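Local coordinates for protein TssK C (Escherichia coli, PDB 5M2Y) that forms part of the type VI secretion baseplate, its C-terminal domain probably being the part that binds the membrane complex, at residues F30-Q44 against L84-S96. Sequence-based numbering, arbitrary orientation.
Sequences FWLSVRSSMPGHELQ and LRLENQYFALDLS
Leu32 and Phe91 face each other as a hydrogen-bonded pair where strands 30-35 and 89-95 run antiparallel, neighbours inside the single antiparallel sheet of this domain. Both backbone bonds of the pair are made, Leu32 N to Phe91 O at 2.8 Å and Phe91 N to Leu32 O; Val34 and Gln89 repeat the pattern, and the paired bonds satisfy the N-H and C=O groups of all four residues. Beside the bond from Leu93 N to Phe30 O, a water accepts from Phe30 N and donates to Leu93 O.

Phe30, Leu32, Val34, Phe91 and Leu93 lie on one face, where helix 40-50 packs on Leu32, Val34 and Phe91. With CG2 anti to its carbonyl carbon, Val34 rests this methyl 3.7 Å from Phe91 CD1, while Gln44 O meets the edge of the same ring. Large apolar groups suit these three helix-covered places. Gln89 sits at the margin of this face: its CG lies 3.7 Å from Leu43 CD2, and a water lies within bonding reach of its OE1 and of Tyr90 O. On the other face, water joins Tyr90 OH to Ser33 OG, and Trp31 NE1 lies 3.6 Å from Ala92 CB, a methyl small enough to leave room for the indole.

Asn88, just before strand 89-95, as modelled receives Arg35 NE on a lone pair of OD1 at 3.2 Å. Arg35 bends at chi3 (71°) to reach it, and Arg85 NE approaches within 3.3 Å of Arg35 NH2, a like-charge contact probably eased by a weak, long ion pair to Glu123. Also as modelled, Asn88 ND2 donates to Ser33 OG at 2.8 Å, only 2° out of the amide plane. Yet ND2 lies 2.9 Å from Arg35 NH2, donor against donor, which leaves the assignment of the amide's O and N ends doubtful.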
# COMPACT_ATOMS: atom_id res chain seq x y z
N PHE A 30 -1.70 -7.86 -0.43
CA PHE A 30 -0.86 -6.78 0.07
C PHE A 30 -1.38 -6.09 1.31
O PHE A 30 -2.59 -5.97 1.50
CB PHE A 30 -0.66 -5.75 -1.04
CG PHE A 30 0.02 -6.29 -2.28
CD1 PHE A 30 -0.71 -6.91 -3.28
CD2 PHE A 30 1.38 -6.14 -2.46
CE1 PHE A 30 -0.09 -7.41 -4.42
CE2 PHE A 30 2.00 -6.64 -3.61
CZ PHE A 30 1.26 -7.25 -4.58
N TRP A 31 -0.45 -5.64 2.15
CA TRP A 31 -0.74 -4.89 3.38
C TRP A 31 0.20 -3.73 3.53
O TRP A 31 1.39 -3.83 3.22
CB TRP A 31 -0.58 -5.76 4.64
CG TRP A 31 -1.70 -6.69 4.90
CD1 TRP A 31 -2.74 -6.51 5.76
CD2 TRP A 31 -1.87 -7.99 4.33
NE1 TRP A 31 -3.57 -7.61 5.74
CE2 TRP A 31 -3.06 -8.53 4.86
CE3 TRP A 31 -1.13 -8.75 3.41
CZ2 TRP A 31 -3.53 -9.78 4.48
CZ3 TRP A 31 -1.60 -9.99 3.04
CH2 TRP A 31 -2.77 -10.51 3.59
N LEU A 32 -0.32 -2.65 4.09
CA LEU A 32 0.45 -1.47 4.44
C LEU A 32 0.62 -1.40 5.96
O LEU A 32 -0.32 -1.67 6.71
CB LEU A 32 -0.25 -0.20 3.94
CG LEU A 32 -0.19 0.10 2.45
CD1 LEU A 32 -1.14 1.24 2.09
CD2 LEU A 32 1.24 0.41 1.99
N SER A 33 1.83 -1.08 6.39
CA SER A 33 2.15 -0.86 7.81
C SER A 33 2.45 0.64 7.90
O SER A 33 3.24 1.14 7.10
CB SER A 33 3.34 -1.70 8.25
OG SER A 33 3.85 -1.28 9.50
N VAL A 34 1.71 1.35 8.75
CA VAL A 34 1.78 2.81 8.82
C VAL A 34 2.11 3.34 10.21
O VAL A 34 1.51 2.92 11.19
CB VAL A 34 0.44 3.44 8.32
CG1 VAL A 34 0.55 4.95 8.14
CG2 VAL A 34 -0.05 2.78 7.04
N ARG A 35 3.05 4.27 10.26
CA ARG A 35 3.39 4.98 11.48
C ARG A 35 3.26 6.44 11.16
O ARG A 35 3.52 6.88 10.03
CB ARG A 35 4.76 4.62 12.05
CG ARG A 35 5.92 4.76 11.10
CD ARG A 35 7.16 4.09 11.67
NE ARG A 35 7.05 2.63 11.66
CZ ARG A 35 7.46 1.86 10.66
NH1 ARG A 35 8.00 2.40 9.58
NH2 ARG A 35 7.33 0.55 10.73
N SER A 36 2.77 7.19 12.13
CA SER A 36 2.54 8.60 11.95
C SER A 36 2.57 9.36 13.27
O SER A 36 2.47 8.76 14.32
CB SER A 36 1.20 8.80 11.27
OG SER A 36 1.19 10.11 10.77
N SER A 37 2.71 10.70 13.19
CA SER A 37 2.66 11.59 14.35
C SER A 37 1.19 11.78 14.75
O SER A 37 0.90 12.28 15.84
CB SER A 37 3.34 12.92 14.03
OG SER A 37 2.80 13.50 12.85
N MET A 38 0.25 11.38 13.88
CA MET A 38 -1.19 11.41 14.09
C MET A 38 -1.56 10.34 15.13
O MET A 38 -1.02 9.23 15.06
CB MET A 38 -1.90 11.09 12.76
CG MET A 38 -3.40 11.21 12.78
SD MET A 38 -4.08 10.78 11.19
CE MET A 38 -5.59 11.48 11.31
N PRO A 39 -2.48 10.63 16.07
CA PRO A 39 -2.88 9.60 17.05
C PRO A 39 -3.36 8.32 16.36
O PRO A 39 -4.03 8.39 15.34
CB PRO A 39 -4.01 10.27 17.82
CG PRO A 39 -3.77 11.74 17.66
CD PRO A 39 -3.19 11.90 16.30
N GLY A 40 -2.96 7.17 16.90
CA GLY A 40 -3.29 5.84 16.37
C GLY A 40 -4.73 5.59 15.97
O GLY A 40 -4.99 5.08 14.88
N HIS A 41 -5.69 5.95 16.84
CA HIS A 41 -7.12 5.75 16.56
C HIS A 41 -7.59 6.63 15.40
O HIS A 41 -8.47 6.23 14.63
CB HIS A 41 -7.98 6.00 17.82
CG HIS A 41 -8.28 7.45 18.08
ND1 HIS A 41 -7.39 8.28 18.72
CD2 HIS A 41 -9.38 8.18 17.76
CE1 HIS A 41 -7.96 9.47 18.78
NE2 HIS A 41 -9.16 9.46 18.22
N GLU A 42 -6.99 7.83 15.27
CA GLU A 42 -7.32 8.79 14.22
C GLU A 42 -6.76 8.31 12.89
O GLU A 42 -7.43 8.42 11.87
CB GLU A 42 -6.74 10.14 14.58
CG GLU A 42 -7.61 11.29 14.18
CD GLU A 42 -6.94 12.61 14.52
OE1 GLU A 42 -6.43 12.72 15.64
OE2 GLU A 42 -6.87 13.49 13.63
N LEU A 43 -5.52 7.76 12.92
CA LEU A 43 -4.88 7.22 11.72
C LEU A 43 -5.70 6.04 11.18
O LEU A 43 -5.94 5.95 9.99
CB LEU A 43 -3.43 6.81 12.03
CG LEU A 43 -2.60 6.24 10.88
CD1 LEU A 43 -2.23 7.31 9.92
CD2 LEU A 43 -1.34 5.58 11.41
N GLN A 44 -6.18 5.16 12.08
CA GLN A 44 -6.99 4.00 11.71
C GLN A 44 -8.25 4.40 10.97
O GLN A 44 -8.62 3.76 9.98
CB GLN A 44 -7.38 3.21 12.95
CG GLN A 44 -7.96 1.85 12.64
CD GLN A 44 -8.29 1.09 13.89
OE1 GLN A 44 -8.88 1.61 14.84
NE2 GLN A 44 -7.95 -0.21 13.86
N LEU A 84 7.37 -6.39 14.55
CA LEU A 84 6.35 -5.81 15.43
C LEU A 84 6.59 -4.34 15.68
O LEU A 84 7.73 -3.91 15.84
CB LEU A 84 6.30 -6.53 16.78
CG LEU A 84 5.93 -8.02 16.82
CD1 LEU A 84 5.98 -8.52 18.23
CD2 LEU A 84 4.52 -8.26 16.31
N ARG A 85 5.51 -3.57 15.72
CA ARG A 85 5.53 -2.15 16.00
C ARG A 85 4.30 -1.84 16.81
O ARG A 85 3.19 -1.88 16.28
CB ARG A 85 5.51 -1.32 14.71
CG ARG A 85 6.66 -1.51 13.76
CD ARG A 85 7.92 -0.82 14.21
NE ARG A 85 8.95 -0.93 13.19
CZ ARG A 85 9.83 -1.93 13.11
NH1 ARG A 85 9.83 -2.90 14.02
NH2 ARG A 85 10.72 -1.95 12.13
N LEU A 86 4.51 -1.53 18.09
CA LEU A 86 3.45 -1.18 19.03
C LEU A 86 2.58 -0.03 18.52
O LEU A 86 1.37 -0.12 18.61
CB LEU A 86 4.09 -0.81 20.37
CG LEU A 86 3.16 -0.46 21.52
CD1 LEU A 86 2.48 -1.70 22.08
CD2 LEU A 86 3.92 0.23 22.64
N GLU A 87 3.21 1.01 17.97
CA GLU A 87 2.55 2.23 17.50
C GLU A 87 2.05 2.22 16.04
O GLU A 87 1.43 3.19 15.61
CB GLU A 87 3.48 3.42 17.72
CG GLU A 87 3.42 3.93 19.16
CD GLU A 87 4.65 4.65 19.69
OE1 GLU A 87 5.36 5.34 18.92
OE2 GLU A 87 4.82 4.63 20.92
N ASN A 88 2.33 1.15 15.29
CA ASN A 88 1.89 1.05 13.90
C ASN A 88 0.47 0.60 13.73
O ASN A 88 -0.10 -0.10 14.57
CB ASN A 88 2.79 0.15 13.10
CG ASN A 88 4.06 0.84 12.71
OD1 ASN A 88 4.60 1.69 13.43
ND2 ASN A 88 4.58 0.47 11.58
N GLN A 89 -0.11 1.01 12.60
CA GLN A 89 -1.45 0.64 12.19
C GLN A 89 -1.31 -0.14 10.91
O GLN A 89 -0.50 0.23 10.06
CB GLN A 89 -2.29 1.88 11.97
CG GLN A 89 -2.63 2.63 13.26
CD GLN A 89 -3.52 1.86 14.21
OE1 GLN A 89 -4.37 1.05 13.81
NE2 GLN A 89 -3.40 2.17 15.49
N TYR A 90 -2.06 -1.24 10.80
CA TYR A 90 -2.00 -2.13 9.64
C TYR A 90 -3.26 -2.07 8.82
O TYR A 90 -4.35 -1.89 9.35
CB TYR A 90 -1.63 -3.56 10.06
CG TYR A 90 -0.29 -3.62 10.76
CD1 TYR A 90 -0.18 -3.36 12.12
CD2 TYR A 90 0.87 -3.86 10.05
CE1 TYR A 90 1.06 -3.37 12.76
CE2 TYR A 90 2.11 -3.86 10.68
CZ TYR A 90 2.20 -3.62 12.03
OH TYR A 90 3.43 -3.61 12.66
N PHE A 91 -3.08 -2.14 7.50
CA PHE A 91 -4.19 -2.05 6.56
C PHE A 91 -4.02 -3.03 5.42
O PHE A 91 -2.93 -3.18 4.90
CB PHE A 91 -4.30 -0.64 5.97
CG PHE A 91 -4.40 0.48 6.98
CD1 PHE A 91 -3.26 1.05 7.52
CD2 PHE A 91 -5.63 0.97 7.38
CE1 PHE A 91 -3.36 2.06 8.49
CE2 PHE A 91 -5.73 1.99 8.34
CZ PHE A 91 -4.59 2.53 8.89
N ALA A 92 -5.10 -3.67 5.03
CA ALA A 92 -5.08 -4.56 3.88
C ALA A 92 -5.47 -3.78 2.65
O ALA A 92 -6.29 -2.87 2.73
CB ALA A 92 -6.08 -5.68 4.08
N LEU A 93 -4.87 -4.14 1.52
CA LEU A 93 -5.27 -3.57 0.25
C LEU A 93 -6.26 -4.56 -0.37
O LEU A 93 -5.90 -5.68 -0.72
CB LEU A 93 -4.09 -3.35 -0.69
CG LEU A 93 -2.99 -2.39 -0.23
CD1 LEU A 93 -1.98 -2.22 -1.34
CD2 LEU A 93 -3.56 -1.02 0.18
N ASP A 94 -7.54 -4.17 -0.40
CA ASP A 94 -8.59 -4.99 -0.98
C ASP A 94 -8.64 -4.53 -2.44
O ASP A 94 -9.21 -3.48 -2.76
CB ASP A 94 -9.93 -4.78 -0.25
CG ASP A 94 -11.02 -5.75 -0.67
OD1 ASP A 94 -10.82 -6.51 -1.64
OD2 ASP A 94 -12.10 -5.73 -0.04
N LEU A 95 -7.97 -5.29 -3.31
CA LEU A 95 -7.86 -4.97 -4.72
C LEU A 95 -8.89 -5.65 -5.60
O LEU A 95 -9.16 -6.83 -5.44
CB LEU A 95 -6.46 -5.31 -5.23
CG LEU A 95 -5.24 -4.73 -4.46
CD1 LEU A 95 -3.92 -5.36 -4.93
CD2 LEU A 95 -5.21 -3.20 -4.56
N SER A 96 -9.42 -4.89 -6.56
CA SER A 96 -10.33 -5.40 -7.58
C SER A 96 -9.45 -6.21 -8.56
O SER A 96 -8.22 -6.12 -8.50
CB SER A 96 -11.02 -4.26 -8.32
OG SER A 96 -10.13 -3.56 -9.17
O HOH W 1 -3.92 -7.05 -2.00
O HOH W 2 -4.67 -7.81 1.42
O HOH W 3 5.46 -3.80 10.86
O HOH W 4 2.09 5.64 14.60
O HOH W 5 4.32 6.89 15.99
O HOH W 6 -5.68 -0.45 11.48